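Alpha-galactosidase (Lactobacillus brevis, PDB 3MI6) probably cleaves terminal, non-reducing alpha-D-galactose residues by hydrolysis from galactosides such as galactose oligosaccharides and galactomannans, as a member of glycoside hydrolase family 36. Local coordinates at residues D[546-560]-D[572-586]. Sequence-based numbering, arbitrary orientation.
Sequences WTSDDTDAAERLLIQ and MGAHVSAVPNDQMGR
The indole of Trp546 brings its six-membered ring against His575, CZ3 lying 3.3 Å above the imidazole plane and over its centre. The ring centroids of Trp546 and His575 are 4.1 Å apart with planes tilted by 34°, an oblique aromatic pair. With CG trans to the main-chain N (chi1 -179°), the indole also reaches along the chain, where Trp546 NE1 donates in its ring plane to Asp549 OD1 (3.2 Å). Asp549, the predicted proton donor, is bonded through its other carboxylate oxygen to Trp200, and His575 ND1 bonds to Glu605. Next to the indole, Thr547 OG1 donates to a lone pair of Gly573 O at 2.8 Å. The guanidinium edge of Arg556 also faces this oxygen, at a modelled spacing too short to be trusted, while Arg556 NE donates to a lone pair of Gln560 OE1, one turn on in the helix. Farther along, Thr551 OG1 and Ser577 OG lie 2.7 Å apart, and Glu338 bonds to the threonine hydroxyl. At the start of helix 553-566, Asp552 is the N-cap: its OD2 accepts from Glu555 N and also from Arg586 NH1, which comes from above the carboxylate plane at 2.9 Å. The same NH1 gives Glu555 OE2 an almost straight bond of 2.9 Å (179°), lying in the guanidinium plane. One nitrogen thus joins two carboxylates, probably easing their mutual repulsion. Arg586 NE forms a salt bridge with Asp726 and Glu555 OE2 a hydrogen bond with His674, both of a second subunit. Helix 553-560 runs nearly antiparallel to strand 572-576, their axes 10.8 Å apart, within a beta-alpha-beta unit joining neighbouring parallel strands of a TIM barrel, with the predicted acid just beyond the C-terminal end of strand 544-546, as in GH36 alpha-galactosidases.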
ATOM      1  N   TRP D 546       9.761  35.246   4.957  1.00 38.54           N
ATOM      2  CA  TRP D 546      10.442  34.520   6.030  1.00 38.04           C
ATOM      3  C   TRP D 546       9.775  33.146   6.153  1.00 37.51           C
ATOM      4  O   TRP D 546       8.672  33.027   6.683  1.00 37.60           O
ATOM      5  CB  TRP D 546      10.361  35.304   7.345  1.00 37.90           C
ATOM      6  CG  TRP D 546      11.053  34.629   8.499  1.00 38.36           C
ATOM      7  CD1 TRP D 546      10.541  34.396   9.745  1.00 36.99           C
ATOM      8  CD2 TRP D 546      12.380  34.077   8.505  1.00 39.43           C
ATOM      9  NE1 TRP D 546      11.474  33.746  10.530  1.00 35.44           N
ATOM     10  CE2 TRP D 546      12.608  33.541   9.793  1.00 37.04           C
ATOM     11  CE3 TRP D 546      13.401  33.996   7.549  1.00 38.80           C
ATOM     12  CZ2 TRP D 546      13.810  32.934  10.144  1.00 38.40           C
ATOM     13  CZ3 TRP D 546      14.591  33.390   7.901  1.00 39.03           C
ATOM     14  CH2 TRP D 546      14.786  32.863   9.188  1.00 38.32           C
ATOM     15  N   THR D 547      10.443  32.111   5.655  1.00 36.42           N
ATOM     16  CA  THR D 547       9.794  30.826   5.390  1.00 35.09           C
ATOM     17  C   THR D 547       9.219  30.130   6.620  1.00 34.32           C
ATOM     18  O   THR D 547       8.100  29.625   6.591  1.00 33.79           O
ATOM     19  CB  THR D 547      10.761  29.876   4.680  1.00 35.08           C
ATOM     20  OG1 THR D 547      11.530  30.629   3.739  1.00 38.42           O
ATOM     21  CG2 THR D 547      10.005  28.758   3.953  1.00 31.07           C
ATOM     22  N   SER D 548      10.002  30.083   7.689  1.00 34.65           N
ATOM     23  CA  SER D 548       9.544  29.520   8.952  1.00 34.87           C
ATOM     24  C   SER D 548      10.292  30.176  10.100  1.00 33.67           C
ATOM     25  O   SER D 548      11.447  30.547   9.950  1.00 33.69           O
ATOM     26  CB  SER D 548       9.789  28.005   8.983  1.00 31.74           C
ATOM     27  OG  SER D 548       9.289  27.433  10.181  1.00 30.08           O
ATOM     28  N   ASP D 549       9.630  30.319  11.239  1.00 32.58           N
ATOM     29  CA  ASP D 549      10.314  30.697  12.461  1.00 34.82           C
ATOM     30  C   ASP D 549      11.257  29.594  12.900  1.00 38.14           C
ATOM     31  O   ASP D 549      12.231  29.838  13.619  1.00 43.19           O
ATOM     32  CB  ASP D 549       9.325  30.985  13.577  1.00 35.25           C
ATOM     33  CG  ASP D 549       9.075  32.456  13.749  1.00 37.58           C
ATOM     34  OD1 ASP D 549       9.902  33.237  13.232  1.00 33.77           O
ATOM     35  OD2 ASP D 549       8.052  32.823  14.391  1.00 40.95           O
ATOM     36  N   ASP D 550      10.958  28.373  12.481  1.00 37.17           N
ATOM     37  CA  ASP D 550      11.856  27.264  12.732  1.00 38.46           C
ATOM     38  C   ASP D 550      13.093  27.427  11.848  1.00 38.08           C
ATOM     39  O   ASP D 550      13.000  27.306  10.622  1.00 35.83           O
ATOM     40  CB  ASP D 550      11.158  25.936  12.447  1.00 33.69           C
ATOM     41  CG  ASP D 550      11.973  24.745  12.897  1.00 35.95           C
ATOM     42  OD1 ASP D 550      13.213  24.862  13.028  1.00 40.21           O
ATOM     43  OD2 ASP D 550      11.374  23.678  13.139  1.00 38.97           O
ATOM     44  N   THR D 551      14.236  27.706  12.480  1.00 37.73           N
ATOM     45  CA  THR D 551      15.511  27.875  11.783  1.00 36.25           C
ATOM     46  C   THR D 551      16.497  26.742  12.091  1.00 38.43           C
ATOM     47  O   THR D 551      17.714  26.888  11.870  1.00 35.92           O
ATOM     48  CB  THR D 551      16.185  29.217  12.157  1.00 37.57           C
ATOM     49  OG1 THR D 551      16.488  29.230  13.559  1.00 38.27           O
ATOM     50  CG2 THR D 551      15.269  30.367  11.845  1.00 37.25           C
ATOM     51  N   ASP D 552      15.984  25.628  12.624  1.00 36.42           N
ATOM     52  CA  ASP D 552      16.795  24.422  12.737  1.00 35.64           C
ATOM     53  C   ASP D 552      17.113  23.818  11.359  1.00 34.48           C
ATOM     54  O   ASP D 552      16.228  23.735  10.498  1.00 33.37           O
ATOM     55  CB  ASP D 552      16.097  23.364  13.577  1.00 35.69           C
ATOM     56  CG  ASP D 552      16.884  22.057  13.613  1.00 35.26           C
ATOM     57  OD1 ASP D 552      17.934  22.020  14.281  1.00 35.24           O
ATOM     58  OD2 ASP D 552      16.472  21.079  12.955  1.00 35.09           O
ATOM     59  N   ALA D 553      18.360  23.377  11.163  1.00 33.87           N
ATOM     60  CA  ALA D 553      18.780  22.784   9.885  1.00 34.21           C
ATOM     61  C   ALA D 553      17.926  21.579   9.454  1.00 32.89           C
ATOM     62  O   ALA D 553      17.398  21.546   8.341  1.00 32.95           O
ATOM     63  CB  ALA D 553      20.251  22.408   9.919  1.00 29.43           C
ATOM     64  N   ALA D 554      17.785  20.599  10.335  1.00 30.43           N
ATOM     65  CA  ALA D 554      17.008  19.410  10.022  1.00 29.77           C
ATOM     66  C   ALA D 554      15.552  19.722   9.692  1.00 32.23           C
ATOM     67  O   ALA D 554      15.023  19.216   8.724  1.00 32.64           O
ATOM     68  CB  ALA D 554      17.088  18.414  11.166  1.00 33.39           C
ATOM     69  N   GLU D 555      14.896  20.551  10.495  1.00 32.97           N
ATOM     70  CA  GLU D 555      13.503  20.893  10.248  1.00 30.69           C
ATOM     71  C   GLU D 555      13.324  21.677   8.942  1.00 31.88           C
ATOM     72  O   GLU D 555      12.333  21.494   8.223  1.00 30.04           O
ATOM     73  CB  GLU D 555      12.943  21.707  11.413  1.00 31.82           C
ATOM     74  CG  GLU D 555      13.012  21.015  12.758  1.00 35.19           C
ATOM     75  CD  GLU D 555      12.164  19.746  12.829  1.00 37.05           C
ATOM     76  OE1 GLU D 555      11.130  19.648  12.125  1.00 34.55           O
ATOM     77  OE2 GLU D 555      12.529  18.846  13.618  1.00 40.91           O
ATOM     78  N   ARG D 556      14.266  22.572   8.649  1.00 31.54           N
ATOM     79  CA  ARG D 556      14.172  23.394   7.451  1.00 30.63           C
ATOM     80  C   ARG D 556      14.229  22.519   6.190  1.00 30.81           C
ATOM     81  O   ARG D 556      13.476  22.731   5.241  1.00 31.49           O
ATOM     82  CB  ARG D 556      15.253  24.483   7.423  1.00 28.71           C
ATOM     83  CG  ARG D 556      14.999  25.668   8.329  1.00 30.91           C
ATOM     84  CD  ARG D 556      13.726  26.440   7.956  1.00 31.32           C
ATOM     85  NE  ARG D 556      13.951  27.480   6.959  1.00 32.06           N
ATOM     86  CZ  ARG D 556      13.690  28.769   7.138  1.00 32.79           C
ATOM     87  NH1 ARG D 556      13.192  29.202   8.277  1.00 36.40           N
ATOM     88  NH2 ARG D 556      13.924  29.634   6.174  1.00 34.15           N
ATOM     89  N   LEU D 557      15.118  21.539   6.179  1.00 28.32           N
ATOM     90  CA  LEU D 557      15.122  20.566   5.107  1.00 28.68           C
ATOM     91  C   LEU D 557      13.685  20.216   4.733  1.00 30.59           C
ATOM     92  O   LEU D 557      13.267  20.395   3.584  1.00 30.95           O
ATOM     93  CB  LEU D 557      15.852  19.305   5.551  1.00 31.75           C
ATOM     94  CG  LEU D 557      17.221  18.947   4.970  1.00 32.60           C
ATOM     95  CD1 LEU D 557      17.813  20.089   4.148  1.00 30.14           C
ATOM     96  CD2 LEU D 557      18.168  18.487   6.092  1.00 31.56           C
ATOM     97  N   LEU D 558      12.913  19.723   5.694  1.00 28.61           N
ATOM     98  CA  LEU D 558      11.538  19.363   5.380  1.00 26.13           C
ATOM     99  C   LEU D 558      10.733  20.564   4.878  1.00 28.08           C
ATOM    100  O   LEU D 558      10.078  20.475   3.842  1.00 29.39           O
ATOM    101  CB  LEU D 558      10.868  18.663   6.557  1.00 26.81           C
ATOM    102  CG  LEU D 558      11.217  17.182   6.761  1.00 25.51           C
ATOM    103  CD1 LEU D 558      12.705  16.970   6.934  1.00 27.30           C
ATOM    104  CD2 LEU D 558      10.487  16.611   7.933  1.00 26.01           C
ATOM    105  N   ILE D 559      10.816  21.696   5.579  1.00 30.84           N
ATOM    106  CA  ILE D 559      10.012  22.873   5.248  1.00 28.74           C
ATOM    107  C   ILE D 559      10.336  23.435   3.861  1.00 29.12           C
ATOM    108  O   ILE D 559       9.435  23.753   3.083  1.00 28.33           O
ATOM    109  CB  ILE D 559      10.142  23.969   6.316  1.00 27.56           C
ATOM    110  CG1 ILE D 559       9.600  23.458   7.651  1.00 29.83           C
ATOM    111  CG2 ILE D 559       9.333  25.172   5.917  1.00 27.75           C
ATOM    112  CD1 ILE D 559       9.905  24.316   8.860  1.00 26.32           C
ATOM    113  N   GLN D 560      11.623  23.533   3.548  1.00 28.29           N
ATOM    114  CA  GLN D 560      12.062  24.020   2.241  1.00 28.69           C
ATOM    115  C   GLN D 560      11.759  23.040   1.090  1.00 29.95           C
ATOM    116  O   GLN D 560      11.293  23.436   0.009  1.00 27.80           O
ATOM    117  CB  GLN D 560      13.535  24.412   2.289  1.00 25.21           C
ATOM    118  CG  GLN D 560      13.774  25.587   3.233  1.00 29.08           C
ATOM    119  CD  GLN D 560      15.248  25.960   3.384  1.00 31.05           C
ATOM    120  OE1 GLN D 560      15.668  26.481   4.424  1.00 31.09           O
ATOM    121  NE2 GLN D 560      16.035  25.699   2.343  1.00 29.06           N
HETATM  122  N   MSE D 572      12.334  32.250  -0.578  1.00 35.39           N
HETATM  123  CA  MSE D 572      12.507  31.728   0.777  1.00 34.74           C
HETATM  124  C   MSE D 572      13.664  32.346   1.554  1.00 36.32           C
HETATM  125  O   MSE D 572      14.825  32.026   1.305  1.00 35.68           O
HETATM  126  CB  MSE D 572      12.751  30.222   0.732  1.00 34.19           C
HETATM  127  CG  MSE D 572      11.546  29.353   0.470  1.00 36.22           C
HETATM  128 SE   MSE D 572      12.143  27.479   0.178  1.00 51.19          SE
HETATM  129  CE  MSE D 572      12.012  27.356  -1.791  1.00 32.54           C
ATOM    130  N   GLY D 573      13.364  33.201   2.522  1.00 36.15           N
ATOM    131  CA  GLY D 573      14.403  33.628   3.435  1.00 37.83           C
ATOM    132  C   GLY D 573      14.879  32.414   4.227  1.00 36.33           C
ATOM    133  O   GLY D 573      14.090  31.525   4.506  1.00 33.59           O
ATOM    134  N   ALA D 574      16.159  32.373   4.578  1.00 35.40           N
ATOM    135  CA  ALA D 574      16.694  31.315   5.424  1.00 33.64           C
ATOM    136  C   ALA D 574      17.895  31.823   6.205  1.00 35.02           C
ATOM    137  O   ALA D 574      18.876  32.236   5.614  1.00 36.28           O
ATOM    138  CB  ALA D 574      17.093  30.129   4.585  1.00 31.60           C
ATOM    139  N   HIS D 575      17.833  31.797   7.530  1.00 36.97           N
ATOM    140  CA  HIS D 575      18.966  32.272   8.324  1.00 38.22           C
ATOM    141  C   HIS D 575      19.704  31.129   9.037  1.00 35.80           C
ATOM    142  O   HIS D 575      19.088  30.197   9.530  1.00 36.49           O
ATOM    143  CB  HIS D 575      18.520  33.311   9.358  1.00 37.57           C
ATOM    144  CG  HIS D 575      17.763  34.472   8.787  1.00 40.03           C
ATOM    145  ND1 HIS D 575      17.038  35.345   9.576  1.00 43.40           N
ATOM    146  CD2 HIS D 575      17.628  34.918   7.516  1.00 40.38           C
ATOM    147  CE1 HIS D 575      16.480  36.269   8.815  1.00 41.20           C
ATOM    148  NE2 HIS D 575      16.823  36.036   7.561  1.00 42.00           N
ATOM    149  N   VAL D 576      21.026  31.211   9.101  1.00 34.24           N
ATOM    150  CA  VAL D 576      21.798  30.313   9.946  1.00 35.72           C
ATOM    151  C   VAL D 576      21.618  30.729  11.395  1.00 39.02           C
ATOM    152  O   VAL D 576      21.941  31.858  11.754  1.00 37.72           O
ATOM    153  CB  VAL D 576      23.295  30.397   9.633  1.00 36.89           C
ATOM    154  CG1 VAL D 576      24.103  29.664  10.703  1.00 34.52           C
ATOM    155  CG2 VAL D 576      23.587  29.860   8.225  1.00 34.36           C
ATOM    156  N   SER D 577      21.108  29.826  12.232  1.00 39.16           N
ATOM    157  CA  SER D 577      20.792  30.194  13.613  1.00 39.74           C
ATOM    158  C   SER D 577      21.676  29.523  14.655  1.00 39.01           C
ATOM    159  O   SER D 577      22.529  28.707  14.337  1.00 38.64           O
ATOM    160  CB  SER D 577      19.324  29.930  13.929  1.00 38.23           C
ATOM    161  OG  SER D 577      19.078  28.545  13.987  1.00 39.74           O
ATOM    162  N   ALA D 578      21.477  29.893  15.911  1.00 40.61           N
ATOM    163  CA  ALA D 578      22.313  29.370  16.980  1.00 40.33           C
ATOM    164  C   ALA D 578      21.850  27.989  17.439  1.00 40.75           C
ATOM    165  O   ALA D 578      20.729  27.559  17.161  1.00 41.66           O
ATOM    166  CB  ALA D 578      22.354  30.348  18.155  1.00 43.09           C
ATOM    167  N   VAL D 579      22.720  27.319  18.180  1.00 42.94           N
ATOM    168  CA  VAL D 579      22.533  25.923  18.538  1.00 38.77           C
ATOM    169  C   VAL D 579      22.928  25.735  20.029  1.00 38.69           C
ATOM    170  O   VAL D 579      23.849  26.400  20.514  1.00 36.78           O
ATOM    171  CB  VAL D 579      23.363  25.067  17.535  1.00 37.75           C
ATOM    172  CG1 VAL D 579      24.656  24.533  18.148  1.00 36.18           C
ATOM    173  CG2 VAL D 579      22.510  23.976  16.895  1.00 38.98           C
ATOM    174  N   PRO D 580      22.195  24.897  20.791  1.00 41.74           N
ATOM    175  CA  PRO D 580      20.985  24.120  20.482  1.00 40.58           C
ATOM    176  C   PRO D 580      19.794  25.011  20.189  1.00 39.49           C
ATOM    177  O   PRO D 580      19.436  25.842  21.012  1.00 42.48           O
ATOM    178  CB  PRO D 580      20.714  23.346  21.779  1.00 38.63           C
ATOM    179  CG  PRO D 580      21.386  24.122  22.836  1.00 42.29           C
ATOM    180  CD  PRO D 580      22.615  24.709  22.191  1.00 38.55           C
ATOM    181  N   ASN D 581      19.202  24.804  19.018  1.00 39.95           N
ATOM    182  CA  ASN D 581      18.055  25.545  18.518  1.00 39.28           C
ATOM    183  C   ASN D 581      17.035  25.899  19.586  1.00 39.93           C
ATOM    184  O   ASN D 581      16.644  25.045  20.378  1.00 38.22           O
ATOM    185  CB  ASN D 581      17.393  24.742  17.398  1.00 38.38           C
ATOM    186  CG  ASN D 581      16.097  25.351  16.943  1.00 41.93           C
ATOM    187  OD1 ASN D 581      15.025  25.011  17.450  1.00 40.82           O
ATOM    188  ND2 ASN D 581      16.180  26.267  15.978  1.00 42.46           N
ATOM    189  N   ASP D 582      16.608  27.166  19.596  1.00 43.03           N
ATOM    190  CA  ASP D 582      15.694  27.689  20.625  1.00 43.64           C
ATOM    191  C   ASP D 582      14.244  27.180  20.482  1.00 44.90           C
ATOM    192  O   ASP D 582      13.491  27.155  21.459  1.00 41.87           O
ATOM    193  CB  ASP D 582      15.703  29.224  20.645  1.00 45.53           C
ATOM    194  CG  ASP D 582      17.116  29.815  20.692  1.00 52.65           C
ATOM    195  OD1 ASP D 582      18.080  29.081  21.005  1.00 53.58           O
ATOM    196  OD2 ASP D 582      17.261  31.026  20.403  1.00 55.29           O
ATOM    197  N   GLN D 583      13.861  26.774  19.269  1.00 42.61           N
ATOM    198  CA  GLN D 583      12.523  26.248  19.022  1.00 40.85           C
ATOM    199  C   GLN D 583      12.332  24.809  19.513  1.00 41.77           C
ATOM    200  O   GLN D 583      11.240  24.456  19.960  1.00 43.22           O
ATOM    201  CB  GLN D 583      12.141  26.348  17.534  1.00 42.48           C
ATOM    202  CG  GLN D 583      12.045  27.770  16.974  1.00 42.71           C
ATOM    203  CD  GLN D 583      13.379  28.316  16.436  1.00 46.25           C
ATOM    204  OE1 GLN D 583      13.902  29.313  16.953  1.00 49.01           O
ATOM    205  NE2 GLN D 583      13.916  27.683  15.382  1.00 39.33           N
HETATM  206  N   MSE D 584      13.377  23.980  19.442  1.00 41.06           N
HETATM  207  CA  MSE D 584      13.197  22.551  19.731  1.00 39.93           C
HETATM  208  C   MSE D 584      14.427  21.744  20.150  1.00 39.26           C
HETATM  209  O   MSE D 584      14.327  20.534  20.345  1.00 39.14           O
HETATM  210  CB  MSE D 584      12.493  21.866  18.564  1.00 40.67           C
HETATM  211  CG  MSE D 584      12.860  22.453  17.222  1.00 45.40           C
HETATM  212 SE   MSE D 584      14.547  21.722  16.589  1.00 49.53          SE
HETATM  213  CE  MSE D 584      14.027  19.851  16.743  1.00 39.64           C
ATOM    214  N   GLY D 585      15.573  22.405  20.277  1.00 39.95           N
ATOM    215  CA  GLY D 585      16.690  21.870  21.040  1.00 39.78           C
ATOM    216  C   GLY D 585      17.770  21.111  20.293  1.00 40.45           C
ATOM    217  O   GLY D 585      18.803  20.748  20.879  1.00 38.96           O
ATOM    218  N   ARG D 586      17.535  20.855  19.012  1.00 37.36           N
ATOM    219  CA  ARG D 586      18.485  20.101  18.209  1.00 36.72           C
ATOM    220  C   ARG D 586      19.828  20.838  18.128  1.00 36.99           C
ATOM    221  O   ARG D 586      19.881  22.059  18.193  1.00 37.89           O
ATOM    222  CB  ARG D 586      17.906  19.840  16.813  1.00 34.88           C
ATOM    223  CG  ARG D 586      18.901  19.315  15.808  1.00 34.71           C
ATOM    224  CD  ARG D 586      18.222  18.518  14.709  1.00 33.07           C
ATOM    225  NE  ARG D 586      17.200  17.627  15.242  1.00 34.96           N
ATOM    226  CZ  ARG D 586      15.888  17.727  14.985  1.00 39.23           C
ATOM    227  NH1 ARG D 586      15.406  18.678  14.179  1.00 35.45           N
ATOM    228  NH2 ARG D 586      15.045  16.856  15.533  1.00 39.38           N
TER